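Local coordinates for LPS-assembly lipoprotein LptE (Acinetobacter baumannii, PDB 5TSE), which probably works together with LptD in assembling lipopolysaccharide at the surface of the outer membrane, binding lipopolysaccharide and supporting proper assembly of LptD, at residues A96-Q101 / I122-Q127; P58-L63 / Q112-L117; F78-E81 / K87-E90; T130-I133 / R137-K140. All coordinates share one frame; numbering follows the deposited sequence.

Contact 1 of 4, residues A96-Q101 / I122-Q127; sequences AARSYQ and IDDLAQ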
loop_
_atom_site.group_PDB
_atom_site.type_symbol
_atom_site.label_atom_id
_atom_site.label_comp_id
_atom_site.label_asym_id
_atom_site.label_seq_id
_atom_site.Cartn_x
_atom_site.Cartn_y
_atom_site.Cartn_z
ATOM N N ALA A 96 1.639 -2.559 -6.895
ATOM C CA ALA A 96 1.401 -4.000 -6.964
ATOM C C ALA A 96 0.470 -4.203 -8.127
ATOM O O ALA A 96 -0.323 -3.318 -8.441
ATOM C CB ALA A 96 0.778 -4.515 -5.681
ATOM N N ALA A 97 0.549 -5.365 -8.764
ATOM C CA ALA A 97 -0.277 -5.627 -9.915
ATOM C C ALA A 97 -0.437 -7.094 -10.244
ATOM O O ALA A 97 0.460 -7.888 -10.017
ATOM C CB ALA A 97 0.333 -4.920 -11.116
ATOM N N ARG A 98 -1.594 -7.427 -10.802
ATOM C CA ARG A 98 -1.881 -8.763 -11.290
ATOM C C ARG A 98 -2.676 -8.577 -12.569
ATOM O O ARG A 98 -3.428 -7.602 -12.696
ATOM C CB ARG A 98 -2.717 -9.566 -10.293
ATOM C CG ARG A 98 -2.049 -9.892 -8.977
ATOM C CD ARG A 98 -0.813 -10.756 -9.152
ATOM N NE ARG A 98 -0.313 -11.209 -7.852
ATOM C CZ ARG A 98 0.447 -10.498 -7.021
ATOM N NH1 ARG A 98 0.807 -9.245 -7.301
ATOM N NH2 ARG A 98 0.833 -11.039 -5.868
ATOM N N SER A 99 -2.499 -9.478 -13.529
ATOM C CA SER A 99 -3.255 -9.416 -14.782
ATOM C C SER A 99 -3.642 -10.787 -15.279
ATOM O O SER A 99 -2.965 -11.762 -15.002
ATOM C CB SER A 99 -2.455 -8.709 -15.876
ATOM O OG SER A 99 -1.243 -9.376 -16.141
ATOM N N TYR A 100 -4.731 -10.841 -16.041
ATOM C CA TYR A 100 -5.212 -12.079 -16.637
ATOM C C TYR A 100 -5.485 -11.841 -18.135
ATOM O O TYR A 100 -5.580 -10.692 -18.593
ATOM C CB TYR A 100 -6.477 -12.573 -15.918
ATOM C CG TYR A 100 -7.696 -11.682 -16.064
ATOM C CD1 TYR A 100 -7.867 -10.569 -15.268
ATOM C CD2 TYR A 100 -8.690 -11.975 -16.988
ATOM C CE1 TYR A 100 -8.985 -9.766 -15.391
ATOM C CE2 TYR A 100 -9.814 -11.167 -17.124
ATOM C CZ TYR A 100 -9.954 -10.067 -16.314
ATOM O OH TYR A 100 -11.063 -9.255 -16.447
ATOM N N GLN A 101 -5.605 -12.927 -18.888
ATOM C CA GLN A 101 -5.883 -12.832 -20.316
ATOM C C GLN A 101 -7.373 -12.594 -20.537
ATOM O O GLN A 101 -8.195 -13.411 -20.129
ATOM C CB GLN A 101 -5.469 -14.118 -21.038
ATOM C CG GLN A 101 -5.739 -14.093 -22.549
ATOM C CD GLN A 101 -5.544 -15.439 -23.237
ATOM O OE1 GLN A 101 -5.048 -16.403 -22.642
ATOM N NE2 GLN A 101 -5.944 -15.507 -24.505
ATOM N N ILE A 122 -4.098 -5.432 -3.184
ATOM C CA ILE A 122 -4.147 -4.614 -1.964
ATOM C C ILE A 122 -3.296 -5.260 -0.877
ATOM O O ILE A 122 -2.440 -4.614 -0.283
ATOM C CB ILE A 122 -5.595 -4.436 -1.462
ATOM C CG1 ILE A 122 -6.359 -3.560 -2.444
ATOM C CG2 ILE A 122 -5.614 -3.805 -0.067
ATOM C CD1 ILE A 122 -7.840 -3.413 -2.152
ATOM N N ASP A 123 -3.521 -6.547 -0.657
ATOM C CA ASP A 123 -2.775 -7.317 0.339
ATOM C C ASP A 123 -1.266 -7.230 0.073
ATOM O O ASP A 123 -0.497 -6.886 0.959
ATOM C CB ASP A 123 -3.219 -8.772 0.301
ATOM C CG ASP A 123 -2.674 -9.562 1.442
ATOM O OD1 ASP A 123 -3.043 -9.237 2.594
ATOM O OD2 ASP A 123 -1.909 -10.518 1.198
ATOM N N ASP A 124 -0.869 -7.524 -1.166
ATOM C CA ASP A 124 0.531 -7.467 -1.616
ATOM C C ASP A 124 1.106 -6.103 -1.267
ATOM O O ASP A 124 2.145 -6.006 -0.609
ATOM C CB ASP A 124 0.572 -7.740 -3.149
ATOM C CG ASP A 124 2.000 -7.637 -3.784
ATOM O OD1 ASP A 124 2.882 -6.940 -3.250
ATOM O OD2 ASP A 124 2.217 -8.239 -4.863
ATOM N N LEU A 125 0.404 -5.046 -1.661
ATOM C CA LEU A 125 0.873 -3.696 -1.391
ATOM C C LEU A 125 0.953 -3.391 0.111
ATOM O O LEU A 125 1.900 -2.763 0.544
ATOM C CB LEU A 125 0.022 -2.655 -2.122
ATOM C CG LEU A 125 0.522 -1.210 -2.031
ATOM C CD1 LEU A 125 1.991 -1.114 -2.446
ATOM C CD2 LEU A 125 -0.324 -0.292 -2.886
ATOM N N ALA A 126 -0.013 -3.856 0.902
ATOM C CA ALA A 126 0.029 -3.636 2.359
ATOM C C ALA A 126 1.326 -4.211 2.952
ATOM O O ALA A 126 1.970 -3.585 3.816
ATOM C CB ALA A 126 -1.193 -4.257 3.040
ATOM N N GLN A 127 1.714 -5.392 2.461
ATOM C CA GLN A 127 2.931 -6.070 2.912
ATOM C C GLN A 127 4.191 -5.302 2.484
ATOM O O GLN A 127 5.117 -5.186 3.277
ATOM C CB GLN A 127 2.959 -7.540 2.429
ATOM C CG GLN A 127 1.775 -8.356 2.943
ATOM C CD GLN A 127 1.846 -9.844 2.606
ATOM O OE1 GLN A 127 2.893 -10.472 2.722
ATOM N NE2 GLN A 127 0.708 -10.420 2.228
#
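D124 meets both R98 and A96, and with L125 it joins helix 110-134 to edge strand 92-101; the two segments run roughly antiparallel, their axes 7.7 Å apart at closest approach. In D124 the carboxylate stands anti to the backbone N (chi1 177°), which brings CG to 3.9 Å from A96 CB and OD2 to the guanidinium of R98. NH1 of R98 donates to OD2 of D124 at 3.0 Å (N-H...O 157°), while NH2 of R98 reaches the same D124 OD2 at 3.3 Å on a more bent path. The oxygen lies in the guanidinium plane and is met on its anti side, with the two planar groups turned 73° apart. R98 NH1 also donates to A97 O at 3.1 Å, from well above that carbonyl's plane. OD1 of D124 is taken by Q128 NE2. One residue on, L125 sets its CB 4.1 Å from A96 CB, and its side chain continues onto L74 and V76 of strand 68-81. A single carboxylate oxygen thus receives both terminal nitrogens, and the second acceptor of NH1 restrains how the guanidinium can turn; the charge pair borders a small apolar contact of alanine with leucine.

Contact 2 of 4, residues P58-L63 / Q112-L117; sequences PRRQLL and QQESYL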
loop_
_atom_site.group_PDB
_atom_site.type_symbol
_atom_site.label_atom_id
_atom_site.label_comp_id
_atom_site.label_asym_id
_atom_site.label_seq_id
_atom_site.Cartn_x
_atom_site.Cartn_y
_atom_site.Cartn_z
ATOM N N PRO A 58 -5.729 3.445 -7.734
ATOM C CA PRO A 58 -5.998 2.152 -8.350
ATOM C C PRO A 58 -6.051 2.375 -9.842
ATOM O O PRO A 58 -6.272 3.498 -10.272
ATOM C CB PRO A 58 -7.373 1.765 -7.818
ATOM C CG PRO A 58 -8.031 3.059 -7.498
ATOM C CD PRO A 58 -6.956 4.070 -7.209
ATOM N N ARG A 59 -5.882 1.324 -10.629
ATOM C CA ARG A 59 -5.895 1.492 -12.068
ATOM C C ARG A 59 -6.255 0.165 -12.726
ATOM O O ARG A 59 -5.903 -0.906 -12.236
ATOM C CB ARG A 59 -4.514 2.030 -12.463
ATOM C CG ARG A 59 -4.260 2.489 -13.886
ATOM C CD ARG A 59 -3.028 3.392 -13.833
ATOM N NE ARG A 59 -2.424 3.698 -15.130
ATOM C CZ ARG A 59 -1.330 3.118 -15.635
ATOM N NH1 ARG A 59 -0.887 3.497 -16.828
ATOM N NH2 ARG A 59 -0.664 2.171 -14.969
ATOM N N ARG A 60 -7.030 0.246 -13.794
ATOM C CA ARG A 60 -7.444 -0.923 -14.540
ATOM C C ARG A 60 -7.048 -0.715 -15.998
ATOM O O ARG A 60 -7.803 -0.133 -16.767
ATOM C CB ARG A 60 -8.954 -1.132 -14.400
ATOM C CG ARG A 60 -9.496 -2.346 -15.143
ATOM C CD ARG A 60 -10.998 -2.458 -14.958
ATOM N NE ARG A 60 -11.516 -3.697 -15.532
ATOM C CZ ARG A 60 -11.899 -3.868 -16.800
ATOM N NH1 ARG A 60 -11.834 -2.870 -17.686
ATOM N NH2 ARG A 60 -12.361 -5.063 -17.184
ATOM N N GLN A 61 -5.852 -1.176 -16.358
ATOM C CA GLN A 61 -5.342 -1.054 -17.733
ATOM C C GLN A 61 -5.767 -2.178 -18.639
ATOM O O GLN A 61 -5.718 -3.340 -18.246
ATOM C CB GLN A 61 -3.819 -1.142 -17.785
ATOM C CG GLN A 61 -3.015 0.055 -17.392
ATOM C CD GLN A 61 -1.538 -0.191 -17.673
ATOM O OE1 GLN A 61 -0.985 -1.220 -17.271
ATOM N NE2 GLN A 61 -0.892 0.747 -18.355
ATOM N N LEU A 62 -6.113 -1.825 -19.872
ATOM C CA LEU A 62 -6.438 -2.783 -20.902
ATOM C C LEU A 62 -5.225 -2.711 -21.826
ATOM O O LEU A 62 -4.958 -1.673 -22.416
ATOM C CB LEU A 62 -7.737 -2.410 -21.619
ATOM C CG LEU A 62 -8.947 -2.336 -20.670
ATOM C CD1 LEU A 62 -10.199 -1.877 -21.395
ATOM C CD2 LEU A 62 -9.198 -3.676 -19.985
ATOM N N LEU A 63 -4.472 -3.800 -21.915
ATOM C CA LEU A 63 -3.264 -3.837 -22.732
ATOM C C LEU A 63 -3.364 -4.752 -23.940
ATOM O O LEU A 63 -3.488 -5.967 -23.801
ATOM C CB LEU A 63 -2.078 -4.286 -21.886
ATOM C CG LEU A 63 -1.702 -3.388 -20.713
ATOM C CD1 LEU A 63 -0.566 -4.039 -19.951
ATOM C CD2 LEU A 63 -1.321 -1.977 -21.161
ATOM N N GLN A 112 -15.761 -11.929 -10.827
ATOM C CA GLN A 112 -15.203 -12.809 -9.800
ATOM C C GLN A 112 -13.687 -12.771 -9.862
ATOM O O GLN A 112 -13.031 -12.631 -8.848
ATOM C CB GLN A 112 -15.625 -14.255 -10.003
ATOM C CG GLN A 112 -17.104 -14.524 -9.921
ATOM C CD GLN A 112 -17.426 -16.010 -10.051
ATOM O OE1 GLN A 112 -16.542 -16.841 -10.305
ATOM N NE2 GLN A 112 -18.699 -16.352 -9.868
ATOM N N GLN A 113 -13.147 -12.931 -11.069
ATOM C CA GLN A 113 -11.703 -12.911 -11.300
ATOM C C GLN A 113 -11.075 -11.612 -10.851
ATOM O O GLN A 113 -10.052 -11.625 -10.168
ATOM C CB GLN A 113 -11.396 -13.073 -12.786
ATOM C CG GLN A 113 -11.762 -14.427 -13.369
ATOM C CD GLN A 113 -11.503 -14.505 -14.863
ATOM O OE1 GLN A 113 -11.679 -13.526 -15.589
ATOM N NE2 GLN A 113 -11.104 -15.684 -15.333
ATOM N N GLU A 114 -11.688 -10.489 -11.234
ATOM C CA GLU A 114 -11.130 -9.185 -10.895
ATOM C C GLU A 114 -11.181 -8.874 -9.430
ATOM O O GLU A 114 -10.166 -8.483 -8.871
ATOM C CB GLU A 114 -11.729 -8.049 -11.754
ATOM C CG GLU A 114 -11.288 -8.193 -13.203
ATOM C CD GLU A 114 -11.660 -7.043 -14.116
ATOM O OE1 GLU A 114 -11.866 -5.903 -13.645
ATOM O OE2 GLU A 114 -11.693 -7.288 -15.337
ATOM N N SER A 115 -12.326 -9.064 -8.786
ATOM C CA SER A 115 -12.389 -8.799 -7.346
ATOM C C SER A 115 -11.360 -9.688 -6.600
ATOM O O SER A 115 -10.775 -9.270 -5.613
ATOM C CB SER A 115 -13.804 -9.006 -6.823
ATOM O OG SER A 115 -14.245 -10.313 -7.091
ATOM N N TYR A 116 -11.151 -10.905 -7.104
ATOM C CA TYR A 116 -10.150 -11.846 -6.550
ATOM C C TYR A 116 -8.742 -11.301 -6.703
ATOM O O TYR A 116 -7.963 -11.289 -5.740
ATOM C CB TYR A 116 -10.275 -13.197 -7.270
ATOM C CG TYR A 116 -9.150 -14.218 -7.101
ATOM C CD1 TYR A 116 -9.120 -15.079 -6.011
ATOM C CD2 TYR A 116 -8.177 -14.379 -8.087
ATOM C CE1 TYR A 116 -8.124 -16.030 -5.878
ATOM C CE2 TYR A 116 -7.169 -15.330 -7.964
ATOM C CZ TYR A 116 -7.148 -16.165 -6.860
ATOM O OH TYR A 116 -6.164 -17.143 -6.728
ATOM N N LEU A 117 -8.405 -10.866 -7.918
ATOM C CA LEU A 117 -7.082 -10.317 -8.163
ATOM C C LEU A 117 -6.901 -9.002 -7.414
ATOM O O LEU A 117 -5.802 -8.735 -6.958
ATOM C CB LEU A 117 -6.782 -10.190 -9.660
ATOM C CG LEU A 117 -6.684 -11.530 -10.436
ATOM C CD1 LEU A 117 -6.657 -11.339 -11.948
ATOM C CD2 LEU A 117 -5.496 -12.364 -10.020
#
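R60 and E114 carry this contact by themselves, spanning a gap of 9.8 Å between their CA atoms. Along R60, CB points toward the helix but is still 5.6 Å from E114 OE1. CG is set anti to the backbone N (chi1 -180°), and the chain stays extended from CG to NE, a full-length reach from strand 49-64. CD is the first atom to come close, at 3.8 Å from E114 OE1. NE then donates to E114 OE1 at 2.9 Å along an almost straight path (N-H...O 174°), with the oxygen in the guanidinium plane and met on its syn side. Beyond CZ, NH2 of R60 donates to E114 OE2 at 3.0 Å, using the syn lone pair of that oxygen. This is the side-on, two-pronged grip of arginine on a carboxylate, one nitrogen to each oxygen, with the planar groups 31° apart. The two side chains cross at about a right angle, E114 reaching out from helix 110-134 with its own chain extended beyond CG.

NH2 of R60 is also salt-bridged to E110, and E114 OE2 probably also bonds Y100 OH, although the two oxygens are modelled implausibly close. The carboxylate of E110 lies close to that of E114, so R60 probably offsets the like charges of the pair. Two bonds from R60 grip a buried carboxylate, one on each oxygen, and together they oppose its rotation about the last torsion, tying the helix to a strand two places from the sheet's 92-101 edge.

Contact 3 of 4, residues F78-E81 / K87-E90; sequences FQIE and KITE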
loop_
_atom_site.group_PDB
_atom_site.type_symbol
_atom_site.label_atom_id
_atom_site.label_comp_id
_atom_site.label_asym_id
_atom_site.label_seq_id
_atom_site.Cartn_x
_atom_site.Cartn_y
_atom_site.Cartn_z
ATOM N N PHE A 78 3.842 7.317 -0.073
ATOM C CA PHE A 78 3.717 7.585 1.346
ATOM C C PHE A 78 5.036 8.037 1.952
ATOM O O PHE A 78 6.112 7.754 1.423
ATOM C CB PHE A 78 3.242 6.327 2.063
ATOM C CG PHE A 78 4.282 5.251 2.145
ATOM C CD1 PHE A 78 4.470 4.359 1.091
ATOM C CD2 PHE A 78 5.078 5.120 3.283
ATOM C CE1 PHE A 78 5.433 3.366 1.167
ATOM C CE2 PHE A 78 6.043 4.123 3.366
ATOM C CZ PHE A 78 6.223 3.247 2.307
ATOM N N GLN A 79 4.940 8.716 3.086
ATOM C CA GLN A 79 6.112 9.187 3.798
ATOM C C GLN A 79 5.779 9.238 5.269
ATOM O O GLN A 79 4.634 9.487 5.632
ATOM C CB GLN A 79 6.519 10.576 3.301
ATOM C CG GLN A 79 5.546 11.693 3.642
ATOM C CD GLN A 79 5.871 13.016 2.958
ATOM O OE1 GLN A 79 6.782 13.106 2.134
ATOM N NE2 GLN A 79 5.112 14.054 3.301
ATOM N N ILE A 80 6.765 8.983 6.116
ATOM C CA ILE A 80 6.547 9.073 7.550
ATOM C C ILE A 80 6.689 10.540 7.972
ATOM O O ILE A 80 7.574 11.258 7.500
ATOM C CB ILE A 80 7.564 8.257 8.364
ATOM C CG1 ILE A 80 7.590 6.793 7.924
ATOM C CG2 ILE A 80 7.235 8.345 9.852
ATOM C CD1 ILE A 80 6.315 6.035 8.180
ATOM N N GLU A 81 5.803 10.966 8.859
ATOM C CA GLU A 81 5.828 12.305 9.420
ATOM C C GLU A 81 5.645 12.153 10.908
ATOM O O GLU A 81 5.131 11.133 11.366
ATOM C CB GLU A 81 4.666 13.154 8.902
ATOM C CG GLU A 81 4.667 13.446 7.412
ATOM C CD GLU A 81 3.500 14.316 6.993
ATOM O OE1 GLU A 81 2.646 14.649 7.849
ATOM O OE2 GLU A 81 3.424 14.669 5.802
ATOM N N LYS A 87 8.154 16.321 7.907
ATOM C CA LYS A 87 8.410 15.179 7.072
ATOM C C LYS A 87 9.691 14.573 7.596
ATOM O O LYS A 87 10.685 15.286 7.716
ATOM C CB LYS A 87 8.583 15.641 5.626
ATOM C CG LYS A 87 8.809 14.525 4.628
ATOM C CD LYS A 87 8.966 15.024 3.197
ATOM C CE LYS A 87 10.241 15.824 2.987
ATOM N NZ LYS A 87 10.400 16.202 1.558
ATOM N N ILE A 88 9.679 13.291 7.957
ATOM C CA ILE A 88 10.914 12.669 8.459
ATOM C C ILE A 88 11.584 11.738 7.425
ATOM O O ILE A 88 12.746 11.370 7.595
ATOM C CB ILE A 88 10.748 12.025 9.857
ATOM C CG1 ILE A 88 10.023 10.691 9.815
ATOM C CG2 ILE A 88 10.046 13.005 10.800
ATOM C CD1 ILE A 88 10.089 9.977 11.146
ATOM N N THR A 89 10.856 11.367 6.368
ATOM C CA THR A 89 11.419 10.554 5.272
ATOM C C THR A 89 10.921 11.143 3.974
ATOM O O THR A 89 9.896 11.809 3.950
ATOM C CB THR A 89 10.943 9.090 5.256
ATOM O OG1 THR A 89 9.572 9.030 4.843
ATOM C CG2 THR A 89 11.121 8.430 6.603
ATOM N N GLU A 90 11.628 10.898 2.881
ATOM C CA GLU A 90 11.150 11.397 1.603
ATOM C C GLU A 90 10.020 10.480 1.153
ATOM O O GLU A 90 9.920 9.339 1.637
ATOM C CB GLU A 90 12.276 11.455 0.567
ATOM C CG GLU A 90 13.381 12.450 0.916
ATOM C CD GLU A 90 12.898 13.895 0.998
ATOM O OE1 GLU A 90 11.819 14.209 0.454
ATOM O OE2 GLU A 90 13.611 14.731 1.594
#
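The amide of Q79 is crossed on one face by the aliphatic chain of K87, whose CG sits about 3.5 Å above the amide plane while K87 CD packs tightly on Q79 OE1 at 3.1 Å. From the nitrogen end of the same amide, NE2 of Q79 donates to the anti lone pair of E81 OE2 at 3.1 Å, the acceptor tilted somewhat from the amide plane, so the group is held along its strand as well as covered from the loop. E81 OE2 is also salt-bridged to R52 of the neighbouring strand 49-64. The far end of K87 bends away from the glutamine to form a salt bridge to E90, NZ to OE1 2.7 Å.

Beside these groups the backbones are stitched together at I80. Its N-H goes to a side chain: T89 OG1, lying between the backbone N and the carbonyl carbon (chi1 72°), accepts from I80 N at 3.1 Å (N-H...O 156°). That hydroxyl in turn donates to E90 O. The carbonyl oxygen of I80 receives I88 N at 3.0 Å (161°) and, weakly, T89 N at 3.5 Å. On the other side of this seam I80 CG2 touches I88 CD1 at 3.5 Å, with the methyl CG2 of T89 nearby.

Two successive N-H groups directed at one carbonyl resemble the bonding of a classic beta bulge, here in a segment with no regular strand. With the single bridge between E81 and K87, this is the irregular return of a beta hairpin, linking antiparallel neighbours 68-81 and 92-101 of the sheet.

Contact 4 of 4, residues T130-I133 / R137-K140; sequences TRQI and RLPK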
loop_
_atom_site.group_PDB
_atom_site.type_symbol
_atom_site.label_atom_id
_atom_site.label_comp_id
_atom_site.label_asym_id
_atom_site.label_seq_id
_atom_site.Cartn_x
_atom_site.Cartn_y
_atom_site.Cartn_z
ATOM N N THR A 130 4.502 -2.175 4.681
ATOM C CA THR A 130 4.917 -2.629 5.990
ATOM C C THR A 130 6.390 -3.083 5.999
ATOM O O THR A 130 7.125 -2.821 6.958
ATOM C CB THR A 130 3.973 -3.742 6.463
ATOM O OG1 THR A 130 2.661 -3.188 6.626
ATOM C CG2 THR A 130 4.425 -4.311 7.761
ATOM N N ARG A 131 6.812 -3.731 4.918
ATOM C CA ARG A 131 8.190 -4.202 4.774
ATOM C C ARG A 131 9.142 -3.012 4.866
ATOM O O ARG A 131 10.032 -2.991 5.718
ATOM C CB ARG A 131 8.395 -4.889 3.407
ATOM C CG ARG A 131 9.703 -5.670 3.231
ATOM C CD ARG A 131 9.687 -7.048 3.907
ATOM N NE ARG A 131 8.744 -7.993 3.274
ATOM C CZ ARG A 131 7.479 -8.240 3.662
ATOM N NH1 ARG A 131 6.929 -7.627 4.721
ATOM N NH2 ARG A 131 6.743 -9.124 2.978
ATOM N N GLN A 132 8.936 -2.012 4.009
ATOM C CA GLN A 132 9.831 -0.851 3.982
ATOM C C GLN A 132 9.903 -0.043 5.269
ATOM O O GLN A 132 10.908 0.623 5.508
ATOM C CB GLN A 132 9.564 0.061 2.785
ATOM C CG GLN A 132 9.923 -0.603 1.458
ATOM C CD GLN A 132 10.187 0.392 0.346
ATOM O OE1 GLN A 132 10.361 1.584 0.588
ATOM N NE2 GLN A 132 10.273 -0.105 -0.872
ATOM N N ILE A 133 8.855 -0.101 6.083
ATOM C CA ILE A 133 8.853 0.586 7.377
ATOM C C ILE A 133 9.683 -0.242 8.362
ATOM O O ILE A 133 10.652 0.249 8.928
ATOM C CB ILE A 133 7.413 0.792 7.898
ATOM C CG1 ILE A 133 6.716 1.857 7.047
ATOM C CG2 ILE A 133 7.392 1.232 9.354
ATOM C CD1 ILE A 133 5.248 2.009 7.343
ATOM N N ARG A 137 13.799 1.087 5.090
ATOM C CA ARG A 137 14.294 1.253 3.732
ATOM C C ARG A 137 13.726 2.533 3.070
ATOM O O ARG A 137 13.544 2.577 1.855
ATOM C CB ARG A 137 13.970 -0.009 2.909
ATOM C CG ARG A 137 14.908 -0.216 1.726
ATOM C CD ARG A 137 16.263 -0.755 2.164
ATOM N NE ARG A 137 17.330 -0.416 1.222
ATOM C CZ ARG A 137 17.546 -0.996 0.041
ATOM N NH1 ARG A 137 18.563 -0.578 -0.718
ATOM N NH2 ARG A 137 16.751 -1.970 -0.404
ATOM N N LEU A 138 13.454 3.564 3.879
ATOM C CA LEU A 138 12.928 4.848 3.379
ATOM C C LEU A 138 13.997 5.942 3.547
ATOM O O LEU A 138 14.519 6.114 4.657
ATOM C CB LEU A 138 11.649 5.260 4.125
ATOM C CG LEU A 138 10.400 4.381 3.993
ATOM C CD1 LEU A 138 9.284 4.877 4.904
ATOM C CD2 LEU A 138 9.918 4.343 2.551
ATOM N N PRO A 139 14.320 6.690 2.461
ATOM C CA PRO A 139 15.345 7.741 2.574
ATOM C C PRO A 139 14.932 8.896 3.502
ATOM O O PRO A 139 13.805 9.407 3.390
ATOM C CB PRO A 139 15.509 8.248 1.123
ATOM C CG PRO A 139 14.793 7.264 0.259
ATOM C CD PRO A 139 13.722 6.670 1.114
ATOM N N LYS A 140 15.835 9.292 4.404
ATOM C CA LYS A 140 15.555 10.392 5.346
ATOM C C LYS A 140 15.281 11.733 4.635
ATOM O O LYS A 140 15.754 11.963 3.518
ATOM C CB LYS A 140 16.663 10.510 6.426
ATOM C CG LYS A 140 18.119 10.679 5.972
ATOM C CD LYS A 140 18.425 12.027 5.334
ATOM C CE LYS A 140 19.922 12.265 5.184
ATOM N NZ LYS A 140 20.626 12.394 6.494
#
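Q132 and R137 close the C-terminal end of helix 110-134 through a 6→1 backbone hydrogen bond, the wider of the two bonds that define a Schellman motif; the chain then leaves as a loop. Evidence for the turn is the 4.9 Å separation of the CA atoms of Q132 and R137, five residues apart in sequence.

Of the three residues that bury most surface here, Q132 contributes the largest share. Its CG is anti to the carbonyl carbon (chi1 -67°) and its chain is extended beyond that atom, carrying the amide alongside the departing loop. There OE1 of Q132 comes to 3.4 Å from L138 CD2, a van der Waals contact in which the two side chains cross at about a right angle. The Q132 side chain also touches R92 and L94 on strand 92-101.

L138 is buried, and brings its isobutyl group back toward the helix: L138 CG lies 4.1 Å from Q132 O. Further out it packs on F78 and I80 of strand 68-81, so the loop closes over the end of the sheet. R137 takes part through its base. Its CB is 4.3 Å from Q132 CG, whereas the chain bends at the second torsion and leads the guanidinium away from the helix.

What fixes the loop to the helix is thus mainly backbone: R137 N donates to Q132 O at 3.0 Å, nearly straight at 173° and in the plane of the accepting carbonyl.

All four contacts are partly buried, and they fall into two touching pairs, with centres 9 Å apart within each. Contacts 1 and 2 both join helix 110-134 to the sheet through arginine–carboxylate pairs, one end-on to a single oxygen and one side-on to both; Y100 of contact 1 packs on L117 of contact 2. Across the chain's centre from contact 2, contact 3 mixes backbone bonds with a threonine hydroxyl and apolar packing, and contact 4 rests on one backbone bond and side-chain packing. There the loop after the helix meets the hairpin return, E90 N reaching P139 O. Contact 4 shares helix 110-134 with contacts 1 and 2, while contacts 1, 2 and 3 share the sheet.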